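Local coordinates for protein MmeI (Methylophilus methylotrophus, PDB 5HR4) that acts as a type IIL restriction-modification enzyme, probably methylating adenine at N6 in DNA with S-adenosyl-L-methionine as the methyl donor, at residues Ile161-Ala166 against Phe295-Gln300; Lys171-Leu176 against Leu188-Leu193; His794-Arg799 against Asn886-Arg891; Tyr880-Pro885 against Ile892-Glu897. One frame throughout, in Å; residues are numbered along the deposited sequence.

The four contacts form two pairs on opposite sides of the chain's centre. Contacts 1 and 2 come first along the chain and share helix 163-178: its beginning rests on helix 292-301 and its later turns on helix 183-200, with contact centres about 13 Å apart and contact 2 nested inside the loop that contact 1 closes. Contacts 3 and 4 follow near the C-terminus, about 9 Å apart between centres; they cross along the chain and both use helix 888-903, and Arg891 touches Phe882 between them. About 45 Å separates the centres of contacts 1 and 3. Contacts 1 and 2 thus lie on the sinefungin side, contact 3 joins the target recognition and C-terminal regions, and contact 4 lies within the latter.

Contact 1: residues Ile161-Ala166 against Phe295-Gln300; sequences INIKAA and FGSLFQ. With SFG (sinefungin), chain H.
The first turn of helix 163-178 lies against helix 292-301, the helix that carries Phe299 into the sinefungin pocket, and Ile163, Ala166, Ser297 and Leu298 make the seam. Ile163 meets Ser297 with two branches at once. With CG2 anti to the backbone N and CG1 beside that nitrogen (chi1 -53°), CG2 and the CD1 end both reach the hydroxyl: CD1 of Ile163 is 3.3 Å from Ser297 OG, and CG2 of Ile163 lies 3.7 Å from Ser297 CB. That hydroxyl finds its polar partner within its own helix, hydrogen-bonding to Ala293 O, so the isoleucine branches only cover it. One turn further on, Ala166 points its methyl at the backbone of the other helix, with its CB 3.7 Å from Leu298 N and 3.9 Å from Leu298 CB; such a small residue allows the CA atoms of Ala166 and Leu298 to come within 4.8 Å. Replacing Ile163 by an alanine would probably strip the apolar cover from Ser297 and open a gap between the two helices. Asn162 caps the helix start, where OD1 of Asn162 accepts a weak bond from Lys164 N at 2.7 Å and another weak one from Ala165 N. Away from the seam, the Phe299 ring reaches the ligand ribose obliquely, its CZ 3.1 Å from sinefungin O3', while Phe295 packs on helix 416-440. This is a close helix-to-helix join behind the sinefungin pocket of what is probably an adenine methyltransferase, with an Asn N-cap at its edge.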
# COMPACT_ATOMS: atom_id res chain seq x y z
N ILE A 161 -14.87 13.91 19.97
CA ILE A 161 -14.14 14.31 18.77
C ILE A 161 -14.39 13.31 17.66
O ILE A 161 -14.63 12.12 17.89
CB ILE A 161 -12.64 14.44 19.06
CG1 ILE A 161 -12.15 13.21 19.82
CG2 ILE A 161 -12.32 15.70 19.83
CD1 ILE A 161 -10.81 12.74 19.36
N ASN A 162 -14.32 13.79 16.43
CA ASN A 162 -14.39 12.93 15.26
C ASN A 162 -13.20 13.24 14.35
O ASN A 162 -12.27 13.93 14.76
CB ASN A 162 -15.72 13.13 14.52
CG ASN A 162 -16.03 14.60 14.25
OD1 ASN A 162 -15.15 15.39 13.91
ND2 ASN A 162 -17.30 14.98 14.42
N ILE A 163 -13.23 12.76 13.11
CA ILE A 163 -12.18 13.12 12.17
C ILE A 163 -12.11 14.63 11.94
O ILE A 163 -11.02 15.18 11.74
CB ILE A 163 -12.36 12.38 10.84
CG1 ILE A 163 -12.49 10.88 11.11
CG2 ILE A 163 -11.18 12.66 9.93
CD1 ILE A 163 -11.28 10.35 11.78
N LYS A 164 -13.24 15.34 11.97
CA LYS A 164 -13.19 16.76 11.66
C LYS A 164 -12.40 17.54 12.71
O LYS A 164 -11.88 18.62 12.42
CB LYS A 164 -14.60 17.35 11.50
N ALA A 165 -12.27 16.99 13.92
CA ALA A 165 -11.51 17.66 14.96
C ALA A 165 -10.02 17.54 14.71
O ALA A 165 -9.28 18.52 14.87
CB ALA A 165 -11.86 17.10 16.33
N ALA A 166 -9.55 16.36 14.33
CA ALA A 166 -8.13 16.24 14.01
C ALA A 166 -7.76 17.15 12.85
O ALA A 166 -6.75 17.85 12.89
CB ALA A 166 -7.76 14.79 13.70
N PHE A 295 -5.50 9.74 15.53
CA PHE A 295 -4.06 9.93 15.40
C PHE A 295 -3.63 9.92 13.94
O PHE A 295 -2.73 10.66 13.55
CB PHE A 295 -3.30 8.87 16.19
CG PHE A 295 -3.56 8.94 17.67
CD1 PHE A 295 -3.02 9.97 18.43
CD2 PHE A 295 -4.32 7.96 18.30
CE1 PHE A 295 -3.25 10.02 19.80
CE2 PHE A 295 -4.56 8.02 19.66
CZ PHE A 295 -4.03 9.04 20.41
N GLY A 296 -4.30 9.12 13.12
CA GLY A 296 -3.93 9.00 11.72
C GLY A 296 -4.40 10.17 10.89
O GLY A 296 -3.68 10.64 10.00
N SER A 297 -5.61 10.66 11.18
CA SER A 297 -6.14 11.79 10.43
C SER A 297 -5.34 13.05 10.71
O SER A 297 -5.12 13.86 9.80
CB SER A 297 -7.60 12.02 10.79
OG SER A 297 -8.37 10.91 10.38
N LEU A 298 -4.93 13.23 11.96
CA LEU A 298 -4.08 14.36 12.33
C LEU A 298 -2.75 14.31 11.59
O LEU A 298 -2.36 15.27 10.90
CB LEU A 298 -3.85 14.34 13.84
CG LEU A 298 -2.85 15.38 14.30
CD1 LEU A 298 -3.38 16.76 13.98
CD2 LEU A 298 -2.62 15.20 15.80
N PHE A 299 -2.04 13.19 11.74
CA PHE A 299 -0.83 12.91 10.98
C PHE A 299 -1.01 13.25 9.50
O PHE A 299 -0.18 13.92 8.90
CB PHE A 299 -0.48 11.44 11.21
CG PHE A 299 0.46 10.84 10.21
CD1 PHE A 299 1.54 11.55 9.72
CD2 PHE A 299 0.29 9.52 9.81
CE1 PHE A 299 2.41 10.98 8.79
CE2 PHE A 299 1.15 8.94 8.89
CZ PHE A 299 2.23 9.67 8.39
N GLN A 300 -2.13 12.83 8.91
CA GLN A 300 -2.30 13.00 7.47
C GLN A 300 -2.63 14.44 7.09
O GLN A 300 -2.26 14.88 6.00
CB GLN A 300 -3.39 12.06 6.96
CG GLN A 300 -2.94 10.61 6.81
CD GLN A 300 -3.99 9.78 6.08
OE1 GLN A 300 -4.01 8.54 6.16
NE2 GLN A 300 -4.87 10.46 5.39
N SFG H . 1.43 2.57 10.04
CA SFG H . 1.37 4.01 10.22
C SFG H . 0.02 4.33 10.83
O SFG H . -0.77 3.39 11.05
OXT SFG H . -0.30 5.51 11.12
CB SFG H . 1.53 4.71 8.88
CG SFG H . 2.82 4.22 8.23
CD SFG H . 2.79 4.73 6.81
NE SFG H . 1.97 3.81 6.05
C5' SFG H . 4.20 4.84 6.22
C4' SFG H . 5.19 5.71 7.06
O4' SFG H . 6.41 5.45 6.69
C3' SFG H . 5.06 7.22 6.83
O3' SFG H . 4.61 7.77 7.99
C2' SFG H . 6.48 7.74 6.44
O2' SFG H . 6.81 9.01 7.13
C1' SFG H . 7.27 6.80 6.86
N9 SFG H . 8.42 6.61 6.05
C8 SFG H . 8.52 6.68 4.72
N7 SFG H . 9.77 6.39 4.37
C5 SFG H . 10.45 6.12 5.49
C6 SFG H . 11.76 5.78 5.69
N6 SFG H . 12.86 5.57 4.78
N1 SFG H . 12.24 5.57 6.91
C2 SFG H . 11.40 5.69 7.97
N3 SFG H . 10.10 6.03 7.77
C4 SFG H . 9.62 6.25 6.53

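Contact 2: residues Lys171-Leu176 against Leu188-Leu193; sequences KLHDTL and LYLVRL
Apolar contacts carry this meeting of helices 163-178 and 183-200, and Leu190 is the residue that reaches across. Its CG stands anti to the backbone N (chi1 -160°), which sends both methyls toward the neighbouring helix. CD2 of Leu190 comes 3.6 Å from His173 CB and 3.9 Å from His173 CD2, lying near the plane of the imidazole at its edge, and the two side chains cross at about a right angle. The other methyl, CD1 of Leu190, lies 4.0 Å from His173 CA and 4.3 Å from CD2 of Leu172.

Polar interactions fix the imidazole. His173 ND1 donates to Asp174 OD1 at 2.8 Å; the acceptor sits close to the ring plane, whereas the donor approaches the carboxylate from well above its own plane, 49° out. On the other nitrogen, NE2 has a weak hydrogen bond to Glu187 OE2. A leucine in place of His173 would probably cost Asp174 and Glu187 their shared partner and remove the flat edge against which Leu190 packs.

One aromatic neighbour, Phe417 of helix 416-440, meets the His173 ring and also touches Leu190. Held between two carboxylates, the imidazole may well be shifted toward its protonated form. Toward 188-193 it is CB and the ring edge of His173 that meet the Leu190 methyls, while NE2 adds a weak polar tie to Glu187, earlier on the same helix.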
# COMPACT_ATOMS: atom_id res chain seq x y z
N LYS A 171 -4.98 22.18 10.96
CA LYS A 171 -4.91 23.52 10.38
C LYS A 171 -4.29 24.51 11.37
O LYS A 171 -3.58 25.45 10.97
CB LYS A 171 -6.29 24.00 9.91
N LEU A 172 -4.53 24.32 12.66
CA LEU A 172 -3.85 25.12 13.68
C LEU A 172 -2.35 24.99 13.54
O LEU A 172 -1.62 25.99 13.54
CB LEU A 172 -4.30 24.67 15.07
CG LEU A 172 -3.62 25.42 16.21
CD1 LEU A 172 -4.07 26.86 16.16
CD2 LEU A 172 -3.95 24.75 17.57
N HIS A 173 -1.87 23.75 13.40
CA HIS A 173 -0.46 23.48 13.17
C HIS A 173 0.07 24.29 11.98
O HIS A 173 1.01 25.07 12.11
CB HIS A 173 -0.27 21.98 12.96
CG HIS A 173 1.04 21.59 12.37
ND1 HIS A 173 1.39 21.87 11.07
CD2 HIS A 173 2.07 20.87 12.89
CE1 HIS A 173 2.58 21.37 10.81
NE2 HIS A 173 3.02 20.75 11.90
N ASP A 174 -0.54 24.11 10.80
CA ASP A 174 -0.07 24.83 9.62
C ASP A 174 -0.25 26.34 9.76
O ASP A 174 0.53 27.12 9.19
CB ASP A 174 -0.78 24.33 8.36
CG ASP A 174 -0.38 22.90 7.99
OD1 ASP A 174 0.73 22.44 8.38
OD2 ASP A 174 -1.19 22.23 7.29
N THR A 175 -1.28 26.78 10.51
CA THR A 175 -1.43 28.21 10.78
C THR A 175 -0.27 28.74 11.61
O THR A 175 0.26 29.82 11.34
CB THR A 175 -2.76 28.44 11.50
OG1 THR A 175 -3.80 27.77 10.77
CG2 THR A 175 -3.08 29.93 11.60
N LEU A 176 0.11 28.01 12.66
CA LEU A 176 1.32 28.32 13.40
C LEU A 176 2.55 28.22 12.50
O LEU A 176 3.44 29.08 12.57
CB LEU A 176 1.45 27.39 14.59
CG LEU A 176 0.90 27.95 15.90
CD1 LEU A 176 0.69 26.83 16.89
CD2 LEU A 176 1.88 29.00 16.43
N LEU A 188 6.58 19.58 18.65
CA LEU A 188 6.42 19.26 20.06
C LEU A 188 5.46 20.22 20.75
O LEU A 188 4.76 19.82 21.69
CB LEU A 188 7.78 19.25 20.74
CG LEU A 188 7.98 19.14 22.26
CD1 LEU A 188 7.20 18.01 22.89
CD2 LEU A 188 9.45 18.92 22.50
N TYR A 189 5.39 21.48 20.31
CA TYR A 189 4.36 22.38 20.83
C TYR A 189 2.99 21.76 20.66
O TYR A 189 2.19 21.71 21.60
CB TYR A 189 4.43 23.72 20.11
CG TYR A 189 3.82 24.90 20.85
CD1 TYR A 189 2.46 25.17 20.74
CD2 TYR A 189 4.61 25.75 21.61
CE1 TYR A 189 1.89 26.25 21.40
CE2 TYR A 189 4.05 26.82 22.28
CZ TYR A 189 2.69 27.07 22.18
OH TYR A 189 2.13 28.16 22.84
N LEU A 190 2.71 21.22 19.47
CA LEU A 190 1.36 20.80 19.14
C LEU A 190 1.01 19.51 19.87
O LEU A 190 -0.05 19.39 20.50
CB LEU A 190 1.24 20.62 17.63
CG LEU A 190 -0.20 20.66 17.11
CD1 LEU A 190 -0.68 22.11 16.89
CD2 LEU A 190 -0.32 19.83 15.85
N VAL A 191 1.92 18.54 19.82
CA VAL A 191 1.74 17.30 20.57
C VAL A 191 1.61 17.57 22.08
O VAL A 191 0.87 16.87 22.78
CB VAL A 191 2.92 16.37 20.22
CG1 VAL A 191 3.79 16.06 21.43
CG2 VAL A 191 2.43 15.11 19.49
N ARG A 192 2.27 18.60 22.60
CA ARG A 192 1.99 19.01 23.98
C ARG A 192 0.54 19.48 24.14
O ARG A 192 -0.16 19.03 25.05
CB ARG A 192 2.96 20.09 24.42
CG ARG A 192 4.34 19.56 24.79
CD ARG A 192 5.36 20.69 24.83
NE ARG A 192 6.64 20.26 25.35
CZ ARG A 192 7.51 21.06 25.95
NH1 ARG A 192 7.22 22.35 26.11
NH2 ARG A 192 8.66 20.58 26.42
N LEU A 193 0.09 20.40 23.28
CA LEU A 193 -1.31 20.82 23.32
C LEU A 193 -2.25 19.63 23.26
O LEU A 193 -3.30 19.60 23.92
CB LEU A 193 -1.62 21.76 22.16
CG LEU A 193 -0.80 23.03 22.24
CD1 LEU A 193 -0.88 23.72 20.88
CD2 LEU A 193 -1.35 23.91 23.32

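Contact 3: residues His794-Arg799 against Asn886-Arg891; sequences HNCWMR and NTEIAR
Glu888 folds back at chi2 (-83°) and Arg799 kinks at chi3 (-133°), and these two bends bring carboxylate and guanidinium together between helix 792-801 and the first turn of helix 888-903. The outcome is a salt bridge, Arg799 NH1 to Glu888 OE1 at 2.7 Å. It is not the flat, two-pronged kind: the planes of the groups stand 88° apart and the side chains cross almost perpendicularly. The second oxygen, OE2 of Glu888, instead lies 3.3 Å from Arg799 CD, alongside the aliphatic part of the arginine. One face of the guanidinium meets Asn795 O from its own helix, 3.1 Å above the plane and offset toward the rim.

Cys796 packs beside the bridge. Its CB and SG both lie against Glu888 OE1, and SG of Cys796, anti to the backbone N, is 3.9 Å from CB of Arg891. Arg891 sends its charged end elsewhere, to a salt bridge with Asp877, leaving the base of its side chain to pack here.

Just ahead of Glu888, Thr887 caps the helix: OG1 of Thr887 accepts from Ala890 N at 3.1 Å in a nearly straight bond. The carboxylate of Glu888 belongs to the same N-terminal turn, where the helix end would probably favour a negative charge. A capped helix start joined by one salt bridge to a second helix thus ties the C-terminal region of MmeI to its target recognition region.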
# COMPACT_ATOMS: atom_id res chain seq x y z
N HIS A 794 -3.91 -20.32 -21.24
CA HIS A 794 -3.08 -19.13 -21.35
C HIS A 794 -3.54 -18.07 -20.36
O HIS A 794 -2.71 -17.50 -19.64
CB HIS A 794 -3.12 -18.59 -22.77
CG HIS A 794 -2.33 -17.33 -22.94
ND1 HIS A 794 -0.97 -17.27 -22.74
CD2 HIS A 794 -2.73 -16.07 -23.26
CE1 HIS A 794 -0.55 -16.03 -22.93
NE2 HIS A 794 -1.60 -15.28 -23.25
N ASN A 795 -4.86 -17.82 -20.29
CA ASN A 795 -5.39 -16.83 -19.36
C ASN A 795 -5.12 -17.23 -17.91
O ASN A 795 -4.93 -16.36 -17.04
CB ASN A 795 -6.89 -16.64 -19.57
CG ASN A 795 -7.20 -15.79 -20.79
OD1 ASN A 795 -7.11 -14.57 -20.73
ND2 ASN A 795 -7.60 -16.43 -21.88
N CYS A 796 -5.11 -18.52 -17.62
CA CYS A 796 -4.71 -18.93 -16.29
C CYS A 796 -3.24 -18.59 -16.04
O CYS A 796 -2.87 -18.16 -14.94
CB CYS A 796 -4.98 -20.42 -16.11
SG CYS A 796 -4.24 -21.07 -14.65
N TRP A 797 -2.40 -18.76 -17.06
CA TRP A 797 -1.00 -18.38 -16.94
C TRP A 797 -0.87 -16.87 -16.72
O TRP A 797 -0.29 -16.43 -15.73
CB TRP A 797 -0.23 -18.82 -18.19
CG TRP A 797 1.23 -18.61 -18.06
CD1 TRP A 797 1.99 -17.65 -18.68
CD2 TRP A 797 2.13 -19.37 -17.25
NE1 TRP A 797 3.30 -17.78 -18.31
CE2 TRP A 797 3.41 -18.83 -17.43
CE3 TRP A 797 1.97 -20.46 -16.40
CZ2 TRP A 797 4.53 -19.33 -16.78
CZ3 TRP A 797 3.08 -20.96 -15.76
CH2 TRP A 797 4.35 -20.40 -15.95
N MET A 798 -1.44 -16.08 -17.64
CA MET A 798 -1.48 -14.62 -17.46
C MET A 798 -1.93 -14.21 -16.06
O MET A 798 -1.34 -13.31 -15.46
CB MET A 798 -2.41 -14.02 -18.52
CG MET A 798 -2.68 -12.53 -18.36
SD MET A 798 -4.00 -12.10 -17.19
CE MET A 798 -5.41 -12.95 -17.89
N ARG A 799 -2.97 -14.87 -15.52
CA ARG A 799 -3.51 -14.54 -14.20
C ARG A 799 -2.50 -14.77 -13.09
O ARG A 799 -2.54 -14.08 -12.06
CB ARG A 799 -4.74 -15.39 -13.89
CG ARG A 799 -6.08 -14.73 -14.10
CD ARG A 799 -7.19 -15.73 -13.92
NE ARG A 799 -8.13 -15.61 -15.02
CZ ARG A 799 -8.35 -16.52 -15.96
NH1 ARG A 799 -7.70 -17.68 -15.96
NH2 ARG A 799 -9.22 -16.26 -16.91
N ASN A 886 -9.93 -29.32 -13.85
CA ASN A 886 -10.49 -28.13 -14.52
C ASN A 886 -10.82 -27.03 -13.52
O ASN A 886 -11.95 -26.53 -13.45
CB ASN A 886 -11.72 -28.48 -15.37
N THR A 887 -9.81 -26.65 -12.74
CA THR A 887 -9.88 -25.57 -11.77
C THR A 887 -8.65 -24.68 -11.93
O THR A 887 -7.61 -25.11 -12.44
CB THR A 887 -9.93 -26.11 -10.33
OG1 THR A 887 -8.69 -26.77 -10.05
CG2 THR A 887 -11.05 -27.12 -10.15
N GLU A 888 -8.75 -23.43 -11.48
CA GLU A 888 -7.57 -22.57 -11.57
C GLU A 888 -6.41 -23.15 -10.75
O GLU A 888 -5.25 -23.01 -11.15
CB GLU A 888 -7.90 -21.13 -11.16
CG GLU A 888 -8.51 -20.24 -12.29
CD GLU A 888 -7.44 -19.61 -13.24
OE1 GLU A 888 -7.47 -19.91 -14.46
OE2 GLU A 888 -6.59 -18.81 -12.79
N ILE A 889 -6.72 -23.86 -9.65
CA ILE A 889 -5.67 -24.49 -8.83
C ILE A 889 -4.91 -25.54 -9.63
O ILE A 889 -3.67 -25.53 -9.69
CB ILE A 889 -6.28 -25.13 -7.57
CG1 ILE A 889 -7.00 -24.10 -6.69
CG2 ILE A 889 -5.19 -25.85 -6.76
CD1 ILE A 889 -6.21 -23.69 -5.48
N ALA A 890 -5.64 -26.49 -10.22
CA ALA A 890 -4.98 -27.62 -10.89
C ALA A 890 -4.29 -27.18 -12.17
O ALA A 890 -3.23 -27.70 -12.52
CB ALA A 890 -6.00 -28.73 -11.18
N ARG A 891 -4.90 -26.23 -12.90
CA ARG A 891 -4.27 -25.70 -14.11
C ARG A 891 -2.98 -24.94 -13.79
O ARG A 891 -1.93 -25.22 -14.38
CB ARG A 891 -5.26 -24.82 -14.88
CG ARG A 891 -6.29 -25.60 -15.72
CD ARG A 891 -7.17 -24.70 -16.59
NE ARG A 891 -7.65 -25.38 -17.80
CZ ARG A 891 -8.85 -25.94 -17.92
NH1 ARG A 891 -9.72 -25.90 -16.92
NH2 ARG A 891 -9.19 -26.55 -19.05

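Contact 4: residues Tyr880-Pro885 against Ile892-Glu897; sequences YGFKGP and IAFLFE
Phe882 presents the edge of its ring to the face of Phe894, an edge-to-face pair with centroids 5.0 Å apart and planes tilted by 57°. The leading atom is CD1 of Phe882, which stands off-centre above the Phe894 ring and comes 3.8 Å from Phe894 CG; CE1 of Phe882 reaches on toward the start of the same side chain, 4.0 Å from Phe894 CB. With CG anti to the backbone N on both residues (chi1 178° for Phe882), each ring extends toward the other segment, and the two side chains run past one another in opposite directions. Phe882 is also covered from its own loop: Gly884 N lies 3.7 Å above the centre of the Phe882 ring.

The loop bearing Phe882 follows helix 863-880, which ends in a Schellman motif at Gly881, where positive phi turns the chain out of the last helical turn. The chain from Gly881 runs through Thr887 into helix 888-903, and the residues of this contact fasten the connection between the two consecutive helices of the C-terminal domain against the second of them.

Tyr880, on the last turn of the first helix, works from another direction. Its CD2 meets Phe894 CE1 at 3.6 Å, ring edge against ring edge. Further out, CE2 of Tyr880 lies 3.6 Å from Leu895 CD2, the leucine side chain crossing the tyrosine at about a right angle. The hydroxyl of Tyr880 is hydrogen-bonded to Pro821 O, which anchors the far end of the ring, and Leu895 packs in turn on Trp797 of helix 792-801.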
# COMPACT_ATOMS: atom_id res chain seq x y z
N TYR A 880 -2.13 -30.56 -24.44
CA TYR A 880 -1.36 -30.71 -23.22
C TYR A 880 -1.45 -32.10 -22.63
O TYR A 880 -0.59 -32.47 -21.82
CB TYR A 880 -1.84 -29.72 -22.15
CG TYR A 880 -1.28 -28.34 -22.28
CD1 TYR A 880 -1.69 -27.49 -23.29
CD2 TYR A 880 -0.33 -27.88 -21.39
CE1 TYR A 880 -1.17 -26.23 -23.41
CE2 TYR A 880 0.19 -26.62 -21.50
CZ TYR A 880 -0.23 -25.80 -22.52
OH TYR A 880 0.30 -24.53 -22.63
N GLY A 881 -2.47 -32.88 -23.00
CA GLY A 881 -2.75 -34.08 -22.26
C GLY A 881 -3.26 -33.80 -20.88
O GLY A 881 -3.06 -34.61 -19.97
N PHE A 882 -3.92 -32.66 -20.69
CA PHE A 882 -4.39 -32.25 -19.37
C PHE A 882 -5.76 -32.88 -19.12
O PHE A 882 -6.73 -32.57 -19.82
CB PHE A 882 -4.46 -30.74 -19.25
CG PHE A 882 -4.98 -30.27 -17.92
CD1 PHE A 882 -4.27 -30.53 -16.76
CD2 PHE A 882 -6.16 -29.55 -17.84
CE1 PHE A 882 -4.73 -30.10 -15.53
CE2 PHE A 882 -6.64 -29.12 -16.62
CZ PHE A 882 -5.92 -29.40 -15.45
N LYS A 883 -5.82 -33.74 -18.11
CA LYS A 883 -7.05 -34.42 -17.73
C LYS A 883 -7.58 -33.96 -16.38
O LYS A 883 -8.70 -34.33 -16.02
CB LYS A 883 -6.83 -35.93 -17.73
N GLY A 884 -6.82 -33.15 -15.64
CA GLY A 884 -7.12 -32.79 -14.27
C GLY A 884 -8.42 -32.03 -14.03
O GLY A 884 -9.20 -31.76 -14.95
N PRO A 885 -8.66 -31.67 -12.77
CA PRO A 885 -10.01 -31.29 -12.32
C PRO A 885 -10.60 -30.02 -12.93
O PRO A 885 -11.72 -29.66 -12.53
CB PRO A 885 -9.85 -31.13 -10.79
CG PRO A 885 -8.39 -31.25 -10.50
CD PRO A 885 -7.78 -32.00 -11.64
N ILE A 892 -3.02 -23.99 -12.85
CA ILE A 892 -1.79 -23.29 -12.46
C ILE A 892 -0.69 -24.27 -12.09
O ILE A 892 0.44 -24.18 -12.60
CB ILE A 892 -2.05 -22.33 -11.28
N ALA A 893 -1.01 -25.24 -11.23
CA ALA A 893 0.00 -26.18 -10.76
C ALA A 893 0.56 -27.04 -11.89
O ALA A 893 1.73 -27.42 -11.87
CB ALA A 893 -0.59 -27.05 -9.65
N PHE A 894 -0.27 -27.34 -12.89
CA PHE A 894 0.16 -28.18 -14.00
C PHE A 894 1.03 -27.42 -14.99
O PHE A 894 2.03 -27.95 -15.48
CB PHE A 894 -1.07 -28.76 -14.71
CG PHE A 894 -0.74 -29.57 -15.93
CD1 PHE A 894 -0.56 -28.97 -17.16
CD2 PHE A 894 -0.63 -30.95 -15.84
CE1 PHE A 894 -0.26 -29.72 -18.28
CE2 PHE A 894 -0.34 -31.70 -16.95
CZ PHE A 894 -0.15 -31.09 -18.17
N LEU A 895 0.65 -26.19 -15.32
CA LEU A 895 1.52 -25.35 -16.14
C LEU A 895 2.90 -25.19 -15.50
O LEU A 895 3.91 -25.19 -16.20
CB LEU A 895 0.86 -24.00 -16.38
CG LEU A 895 -0.37 -24.13 -17.26
CD1 LEU A 895 -1.23 -22.89 -17.16
CD2 LEU A 895 0.03 -24.41 -18.69
N PHE A 896 2.96 -25.05 -14.17
CA PHE A 896 4.28 -24.86 -13.57
C PHE A 896 5.13 -26.13 -13.60
O PHE A 896 6.36 -26.03 -13.64
CB PHE A 896 4.15 -24.35 -12.14
CG PHE A 896 4.14 -22.84 -12.02
CD1 PHE A 896 2.96 -22.13 -12.17
CD2 PHE A 896 5.30 -22.14 -11.75
CE1 PHE A 896 2.93 -20.75 -12.05
CE2 PHE A 896 5.28 -20.77 -11.63
CZ PHE A 896 4.09 -20.08 -11.78
N GLU A 897 4.51 -27.31 -13.56
CA GLU A 897 5.29 -28.52 -13.82
C GLU A 897 5.87 -28.49 -15.23
O GLU A 897 7.06 -28.78 -15.43
CB GLU A 897 4.44 -29.78 -13.61